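Local atomic coordinates of GH3 beta-N-acetylglucosaminidase (Paenibacillaceae, PDB entry 6K5J), a protein that hydrolyses terminal beta-linked N-acetylglucosamine residues of oligosaccharides, acting as a glycoside hydrolase of family 3. Residues V201-A204 with R205-D209; V250-G253 with L254-E258; V438-I441 with Q442-G446. All coordinates share one frame; numbering follows the deposited sequence.

How the contacts relate
Along the chain the three contacts follow in series, none nested in or crossing another, and each is a local turn that closes no long loop. Contact 1 comes first, where the loop after strand 178-184 enters helix 205-210. Contact 2 follows on helix 249-258, which links strands 226-229 and 264-266. Both lie within the TIM-barrel-type N-terminal domain and they meet directly: Arg205 of contact 1 forms a salt bridge with Glu258 of contact 2 and packs on Leu254. Contact 3 is remote, on helix 435-447 beside the six-stranded mixed sheet; its centre is about 48 Å from that of contact 1 and 56 Å from that of contact 2.

Contact 1: residues V201-A204 with R205-D209; sequences VPHA and RERLD
Ala204 O receives both Leu208 N and Arg207 N, which makes Ala204 the N-cap of helix 205-210, where the loop after strand 178-184 runs into the helix. The setting is the TIM-barrel-type domain of family 3 enzymes, and in relatives that hydrolyse N-acetylglucosaminides this long loop carries the Asp-His acid/base pair. Of the two backbone bonds converging on Ala204 O, that from Leu208 N at 3.2 Å is the regular helical one, in the carbonyl plane. The other, from Arg207 N at 2.9 Å, comes from above that plane and is more bent, with an N-H...O angle of 131°.

Stacking joins His203 to Arg207. The guanidinium lies flat on the imidazole, centres 3.8 Å apart and planes inclined by 27°, with NH1 above the middle of the ring; Pro202 CD sits over the opposite face. Arg207 reaches this position through a bend at chi2 (71°), and its aliphatic part packs as well, Arg207 CG lying 3.4 Å from His203 CB. Asp189 holds the imidazole and the guanidinium together, one carboxylate oxygen taking His203 NE2 and the other Arg207 NH2, which also pairs with Glu212; these carboxylates probably balance the positive charge of Arg207.

Apolar contact is slight: Val201 CG1 meets Leu208 CD2 at 4.2 Å, and the two side chains run at a slant to each other.

Among the charges of the helix, Arg205 reaches one turn ahead to Asp209 and, through NH2, also forms a salt bridge with Glu258. Arg205 NE donates to Asp209 OD1 over 2.9 Å, the acceptor lying nearly in the guanidinium plane and bound on its syn side.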
loop_
_atom_site.group_PDB
_atom_site.type_symbol
_atom_site.label_atom_id
_atom_site.label_comp_id
_atom_site.label_asym_id
_atom_site.label_seq_id
_atom_site.Cartn_x
_atom_site.Cartn_y
_atom_site.Cartn_z
ATOM N N VAL A 201 18.178 -8.415 4.110
ATOM C CA VAL A 201 17.974 -9.440 3.088
ATOM C C VAL A 201 19.368 -9.951 2.747
ATOM O O VAL A 201 20.116 -9.264 2.038
ATOM C CB VAL A 201 17.248 -8.876 1.859
ATOM C CG1 VAL A 201 17.123 -9.938 0.764
ATOM C CG2 VAL A 201 15.862 -8.365 2.263
ATOM N N PRO A 202 19.777 -11.115 3.251
ATOM C CA PRO A 202 21.191 -11.510 3.186
ATOM C C PRO A 202 21.620 -12.216 1.907
ATOM O O PRO A 202 22.801 -12.553 1.777
ATOM C CB PRO A 202 21.311 -12.460 4.386
ATOM C CG PRO A 202 19.967 -13.125 4.459
ATOM C CD PRO A 202 18.953 -12.088 3.995
ATOM N N HIS A 203 20.718 -12.418 0.959
ATOM C CA HIS A 203 20.957 -13.349 -0.130
ATOM C C HIS A 203 22.013 -12.840 -1.103
ATOM O O HIS A 203 22.275 -11.641 -1.214
ATOM C CB HIS A 203 19.655 -13.620 -0.869
ATOM C CG HIS A 203 18.548 -14.037 0.040
ATOM N ND1 HIS A 203 18.580 -15.220 0.746
ATOM C CD2 HIS A 203 17.400 -13.414 0.397
ATOM C CE1 HIS A 203 17.490 -15.316 1.488
ATOM N NE2 HIS A 203 16.756 -14.236 1.290
ATOM N N ALA A 204 22.595 -13.792 -1.835
ATOM C CA ALA A 204 23.617 -13.504 -2.823
ATOM C C ALA A 204 23.028 -12.760 -4.015
ATOM O O ALA A 204 21.823 -12.787 -4.281
ATOM C CB ALA A 204 24.281 -14.798 -3.303
ATOM N N ARG A 205 23.923 -12.115 -4.759
ATOM C CA ARG A 205 23.519 -11.306 -5.897
ATOM C C ARG A 205 22.723 -12.117 -6.921
ATOM O O ARG A 205 21.776 -11.598 -7.520
ATOM C CB ARG A 205 24.768 -10.684 -6.514
ATOM C CG ARG A 205 24.528 -9.666 -7.556
ATOM C CD ARG A 205 23.667 -8.509 -7.069
ATOM N NE ARG A 205 23.216 -7.817 -8.263
ATOM C CZ ARG A 205 23.842 -6.779 -8.799
ATOM N NH1 ARG A 205 24.923 -6.271 -8.212
ATOM N NH2 ARG A 205 23.373 -6.245 -9.913
ATOM N N GLU A 206 23.082 -13.391 -7.140
ATOM C CA GLU A 206 22.331 -14.191 -8.107
ATOM C C GLU A 206 20.856 -14.258 -7.733
ATOM O O GLU A 206 19.984 -14.272 -8.607
ATOM C CB GLU A 206 22.905 -15.609 -8.227
ATOM C CG GLU A 206 22.802 -16.503 -6.984
ATOM C CD GLU A 206 21.434 -17.195 -6.806
ATOM O OE1 GLU A 206 21.076 -17.498 -5.640
ATOM O OE2 GLU A 206 20.712 -17.420 -7.810
ATOM N N ARG A 207 20.559 -14.317 -6.440
ATOM C CA ARG A 207 19.167 -14.404 -6.037
ATOM C C ARG A 207 18.471 -13.060 -6.225
ATOM O O ARG A 207 17.343 -13.008 -6.728
ATOM C CB ARG A 207 19.092 -14.908 -4.594
ATOM C CG ARG A 207 17.990 -14.312 -3.771
ATOM C CD ARG A 207 16.600 -14.783 -4.161
ATOM N NE ARG A 207 15.689 -14.033 -3.312
ATOM C CZ ARG A 207 15.277 -14.452 -2.123
ATOM N NH1 ARG A 207 15.641 -15.651 -1.675
ATOM N NH2 ARG A 207 14.480 -13.682 -1.399
ATOM N N LEU A 208 19.152 -11.957 -5.874
ATOM C CA LEU A 208 18.566 -10.637 -6.086
ATOM C C LEU A 208 18.308 -10.382 -7.567
ATOM O O LEU A 208 17.289 -9.786 -7.930
ATOM C CB LEU A 208 19.477 -9.547 -5.503
ATOM C CG LEU A 208 19.789 -9.624 -4.002
ATOM C CD1 LEU A 208 20.714 -8.487 -3.561
ATOM C CD2 LEU A 208 18.493 -9.625 -3.174
ATOM N N ASP A 209 19.222 -10.829 -8.438
ATOM C CA ASP A 209 19.054 -10.602 -9.873
ATOM C C ASP A 209 17.847 -11.350 -10.426
ATOM O O ASP A 209 17.153 -10.846 -11.317
ATOM C CB ASP A 209 20.306 -11.039 -10.640
ATOM C CG ASP A 209 21.471 -10.095 -10.452
ATOM O OD1 ASP A 209 21.255 -8.946 -10.024
ATOM O OD2 ASP A 209 22.612 -10.511 -10.733
#

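Contact 2: residues V250-G253 with L254-E258; sequences VIEG and LLRGE
Val250 O receives Leu255 N at 2.9 Å, five residues on, and the same wide pi-type spacing recurs from Ile251 O to Arg256 N and from Gly253 O to Glu258 N. The middle bond is the straightest of the three, Arg256 N standing almost on the extension of the Ile251 carbonyl, at a C=O...N angle of 177°. The backbone is drawn close at the two glycines, where Gly257 CA comes within 3.1 Å of Gly253 O; a beta carbon on Gly257 would run into that oxygen.

The side chains mainly lean on carbonyls of the preceding turn. Leu254 CB rests 3.2 Å from Val250 O, and Arg256 CG lies equally near Ile251 O. Glu252 folds back by a bend at chi2 (-62°), which lays Glu252 OE1 alongside the aliphatic start of Arg256, 3.8 Å from Arg256 CB. Their charged ends do not pair: Glu252 OE2 remains 4.4 Å from Arg256 NE, and the two flat groups are turned 42° apart. Each has a partner of its own, Arg328 for Glu252 and Asp294 for Arg256, whose guanidinium also bonds the carbonyls of Tyr261, Gly263 and Gly292.

As the helix of the beta-alpha-beta unit between strands 226-229 and 264-266, this segment packs inward through Val250, Leu254 and Leu255 on Phe184 of strand 178-184. Leu254 and Leu255 also touch helix 213-222, at Leu213 and Ile220, while Leu255 and Arg256 lie against Val265 of strand 264-266.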
loop_
_atom_site.group_PDB
_atom_site.type_symbol
_atom_site.label_atom_id
_atom_site.label_comp_id
_atom_site.label_asym_id
_atom_site.label_seq_id
_atom_site.Cartn_x
_atom_site.Cartn_y
_atom_site.Cartn_z
ATOM N N VAL A 250 23.699 0.836 -3.599
ATOM C CA VAL A 250 22.379 0.425 -4.069
ATOM C C VAL A 250 21.797 1.451 -5.035
ATOM O O VAL A 250 21.212 1.085 -6.061
ATOM C CB VAL A 250 21.428 0.177 -2.878
ATOM C CG1 VAL A 250 20.037 -0.224 -3.383
ATOM C CG2 VAL A 250 21.985 -0.897 -1.952
ATOM N N ILE A 251 21.922 2.742 -4.731
ATOM C CA ILE A 251 21.225 3.743 -5.533
ATOM C C ILE A 251 22.086 4.177 -6.718
ATOM O O ILE A 251 21.735 3.919 -7.874
ATOM C CB ILE A 251 20.789 4.948 -4.682
ATOM C CG1 ILE A 251 19.822 4.496 -3.578
ATOM C CG2 ILE A 251 20.109 5.977 -5.551
ATOM C CD1 ILE A 251 19.334 5.621 -2.684
ATOM N N GLU A 252 23.211 4.856 -6.457
ATOM C CA GLU A 252 24.047 5.287 -7.577
ATOM C C GLU A 252 24.594 4.092 -8.340
ATOM O O GLU A 252 24.639 4.101 -9.575
ATOM C CB GLU A 252 25.211 6.164 -7.098
ATOM C CG GLU A 252 24.844 7.596 -6.734
ATOM C CD GLU A 252 24.280 8.422 -7.887
ATOM O OE1 GLU A 252 24.369 7.994 -9.060
ATOM O OE2 GLU A 252 23.746 9.525 -7.608
ATOM N N GLY A 253 25.029 3.065 -7.626
ATOM C CA GLY A 253 25.654 1.926 -8.267
ATOM C C GLY A 253 24.673 1.048 -9.008
ATOM O O GLY A 253 24.758 0.894 -10.228
ATOM N N LEU A 254 23.715 0.485 -8.275
ATOM C CA LEU A 254 22.846 -0.533 -8.848
ATOM C C LEU A 254 21.683 0.086 -9.620
ATOM O O LEU A 254 21.461 -0.248 -10.788
ATOM C CB LEU A 254 22.352 -1.452 -7.733
ATOM C CG LEU A 254 21.323 -2.539 -8.020
ATOM C CD1 LEU A 254 21.851 -3.527 -9.044
ATOM C CD2 LEU A 254 20.973 -3.251 -6.714
ATOM N N LEU A 255 20.930 0.991 -8.983
ATOM C CA LEU A 255 19.738 1.548 -9.622
ATOM C C LEU A 255 20.103 2.493 -10.765
ATOM O O LEU A 255 19.582 2.367 -11.879
ATOM C CB LEU A 255 18.885 2.275 -8.580
ATOM C CG LEU A 255 17.608 2.984 -9.049
ATOM C CD1 LEU A 255 16.720 2.051 -9.884
ATOM C CD2 LEU A 255 16.839 3.481 -7.814
ATOM N N ARG A 256 20.960 3.476 -10.495
ATOM C CA ARG A 256 21.335 4.448 -11.517
ATOM C C ARG A 256 22.350 3.873 -12.497
ATOM O O ARG A 256 22.266 4.129 -13.701
ATOM C CB ARG A 256 21.909 5.702 -10.861
ATOM C CG ARG A 256 20.971 6.335 -9.842
ATOM C CD ARG A 256 20.600 7.702 -10.286
ATOM N NE ARG A 256 19.831 8.432 -9.291
ATOM C CZ ARG A 256 18.588 8.850 -9.486
ATOM N NH1 ARG A 256 17.975 8.582 -10.637
ATOM N NH2 ARG A 256 17.966 9.535 -8.540
ATOM N N GLY A 257 23.316 3.116 -11.999
ATOM C CA GLY A 257 24.389 2.618 -12.837
ATOM C C GLY A 257 24.009 1.356 -13.578
ATOM O O GLY A 257 23.811 1.390 -14.796
ATOM N N GLU A 258 23.892 0.242 -12.850
ATOM C CA GLU A 258 23.613 -1.036 -13.495
ATOM C C GLU A 258 22.277 -1.013 -14.225
ATOM O O GLU A 258 22.167 -1.544 -15.336
ATOM C CB GLU A 258 23.629 -2.169 -12.469
ATOM C CG GLU A 258 24.985 -2.425 -11.813
ATOM C CD GLU A 258 25.012 -3.734 -11.044
ATOM O OE1 GLU A 258 24.476 -4.736 -11.550
ATOM O OE2 GLU A 258 25.567 -3.771 -9.928
#

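Contact 3: residues V438-I441 with Q442-G446; sequences VAHI and QELSG
The imidazole of His440 carries a methyl group of Leu444 on one face, in a CH-pi contact between residues four apart, one helical turn on. Leu444 CD1 stands 3.7 Å from the centroid of the His440 ring and 22° off the normal, displaced toward the rim so that His440 NE2, at 3.4 Å, is its nearest ring atom. With CG anti to the backbone N (chi1 -168°), the imidazole swings toward Leu444, whose CG stands beside its own backbone N; the two side chains cross obliquely. Without the imidazole, as with an alanine here, Leu444 CD1 would probably lose the ring face it rests on and be left with a gap beside it. A second flat group is the amide of Gln442: the Gln442 side chain lies alongside Val438, pointing the same way, with amide NE2 4.1 Å from Val438 CG1, while Gln442 CG passes 3.1 Å from Val438 O.

Beneath these side chains the backbone keeps regular alpha-helical bonds, from Gln442, Glu443, Leu444 and Ser445 to the carbonyls four residues earlier; that of Gln442 N to Val438 O measures 3.0 Å. Ser445 bends back on the main chain, Ser445 OG donating to Gln442 O over 2.6 Å from above the carbonyl plane. The same hydroxyl also bonds Lys474, which ties Ser445 to the chain following helix 462-472.

Helix 435-447 packs against one side of the six-stranded mixed sheet. Ile441 and Leu444 press on strand 390-396, at Val393 and Leu391, and with His440 they touch Gln427 of strand 424-430. On helix 462-472, Leu471 is touched by Ile441 and Ser445, and Leu467 and Ala470 by Gln442.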
loop_
_atom_site.group_PDB
_atom_site.type_symbol
_atom_site.label_atom_id
_atom_site.label_comp_id
_atom_site.label_asym_id
_atom_site.label_seq_id
_atom_site.Cartn_x
_atom_site.Cartn_y
_atom_site.Cartn_z
ATOM N N VAL A 438 -14.578 -14.092 22.629
ATOM C CA VAL A 438 -14.295 -15.501 22.367
ATOM C C VAL A 438 -15.357 -16.391 23.005
ATOM O O VAL A 438 -15.865 -17.330 22.380
ATOM C CB VAL A 438 -12.886 -15.859 22.868
ATOM C CG1 VAL A 438 -12.718 -17.367 22.942
ATOM C CG2 VAL A 438 -11.823 -15.228 21.966
ATOM N N ALA A 439 -15.694 -16.120 24.270
ATOM C CA ALA A 439 -16.736 -16.895 24.935
ATOM C C ALA A 439 -18.079 -16.708 24.246
ATOM O O ALA A 439 -18.855 -17.662 24.113
ATOM C CB ALA A 439 -16.827 -16.495 26.408
ATOM N N HIS A 440 -18.369 -15.485 23.793
ATOM C CA HIS A 440 -19.629 -15.233 23.102
ATOM C C HIS A 440 -19.713 -16.019 21.796
ATOM O O HIS A 440 -20.771 -16.565 21.463
ATOM C CB HIS A 440 -19.794 -13.738 22.835
ATOM C CG HIS A 440 -21.172 -13.356 22.387
ATOM N ND1 HIS A 440 -21.414 -12.292 21.546
ATOM C CD2 HIS A 440 -22.381 -13.902 22.661
ATOM C CE1 HIS A 440 -22.714 -12.195 21.324
ATOM N NE2 HIS A 440 -23.322 -13.160 21.990
ATOM N N ILE A 441 -18.611 -16.090 21.042
ATOM C CA ILE A 441 -18.629 -16.821 19.776
ATOM C C ILE A 441 -18.804 -18.315 20.027
ATOM O O ILE A 441 -19.594 -18.985 19.355
ATOM C CB ILE A 441 -17.351 -16.542 18.961
ATOM C CG1 ILE A 441 -17.273 -15.069 18.547
ATOM C CG2 ILE A 441 -17.310 -17.459 17.730
ATOM C CD1 ILE A 441 -18.567 -14.509 17.966
ATOM N N GLN A 442 -18.066 -18.861 20.997
ATOM C CA GLN A 442 -18.196 -20.283 21.293
ATOM C C GLN A 442 -19.619 -20.628 21.707
ATOM O O GLN A 442 -20.143 -21.685 21.341
ATOM C CB GLN A 442 -17.199 -20.693 22.378
ATOM C CG GLN A 442 -15.746 -20.446 21.990
ATOM C CD GLN A 442 -14.848 -21.631 22.258
ATOM O OE1 GLN A 442 -15.245 -22.780 22.068
ATOM N NE2 GLN A 442 -13.620 -21.359 22.697
ATOM N N GLU A 443 -20.273 -19.729 22.441
ATOM C CA GLU A 443 -21.646 -19.969 22.864
ATOM C C GLU A 443 -22.603 -19.948 21.678
ATOM O O GLU A 443 -23.438 -20.848 21.525
ATOM C CB GLU A 443 -22.061 -18.930 23.904
ATOM C CG GLU A 443 -23.383 -19.239 24.597
ATOM C CD GLU A 443 -24.169 -17.990 24.946
ATOM O OE1 GLU A 443 -24.967 -17.525 24.104
ATOM O OE2 GLU A 443 -23.988 -17.472 26.068
ATOM N N LEU A 444 -22.507 -18.922 20.830
ATOM C CA LEU A 444 -23.411 -18.836 19.687
ATOM C C LEU A 444 -23.206 -19.997 18.720
ATOM O O LEU A 444 -24.149 -20.409 18.036
ATOM C CB LEU A 444 -23.224 -17.500 18.970
ATOM C CG LEU A 444 -23.845 -16.288 19.662
ATOM C CD1 LEU A 444 -23.259 -14.990 19.112
ATOM C CD2 LEU A 444 -25.359 -16.310 19.508
ATOM N N SER A 445 -21.989 -20.541 18.650
ATOM C CA SER A 445 -21.738 -21.689 17.787
ATOM C C SER A 445 -22.442 -22.942 18.289
ATOM O O SER A 445 -22.652 -23.875 17.507
ATOM C CB SER A 445 -20.237 -21.952 17.660
ATOM O OG SER A 445 -19.684 -22.436 18.873
ATOM N N GLY A 446 -22.801 -22.987 19.575
ATOM C CA GLY A 446 -23.645 -24.066 20.058
ATOM C C GLY A 446 -25.091 -23.930 19.633
ATOM O O GLY A 446 -25.829 -24.920 19.634
#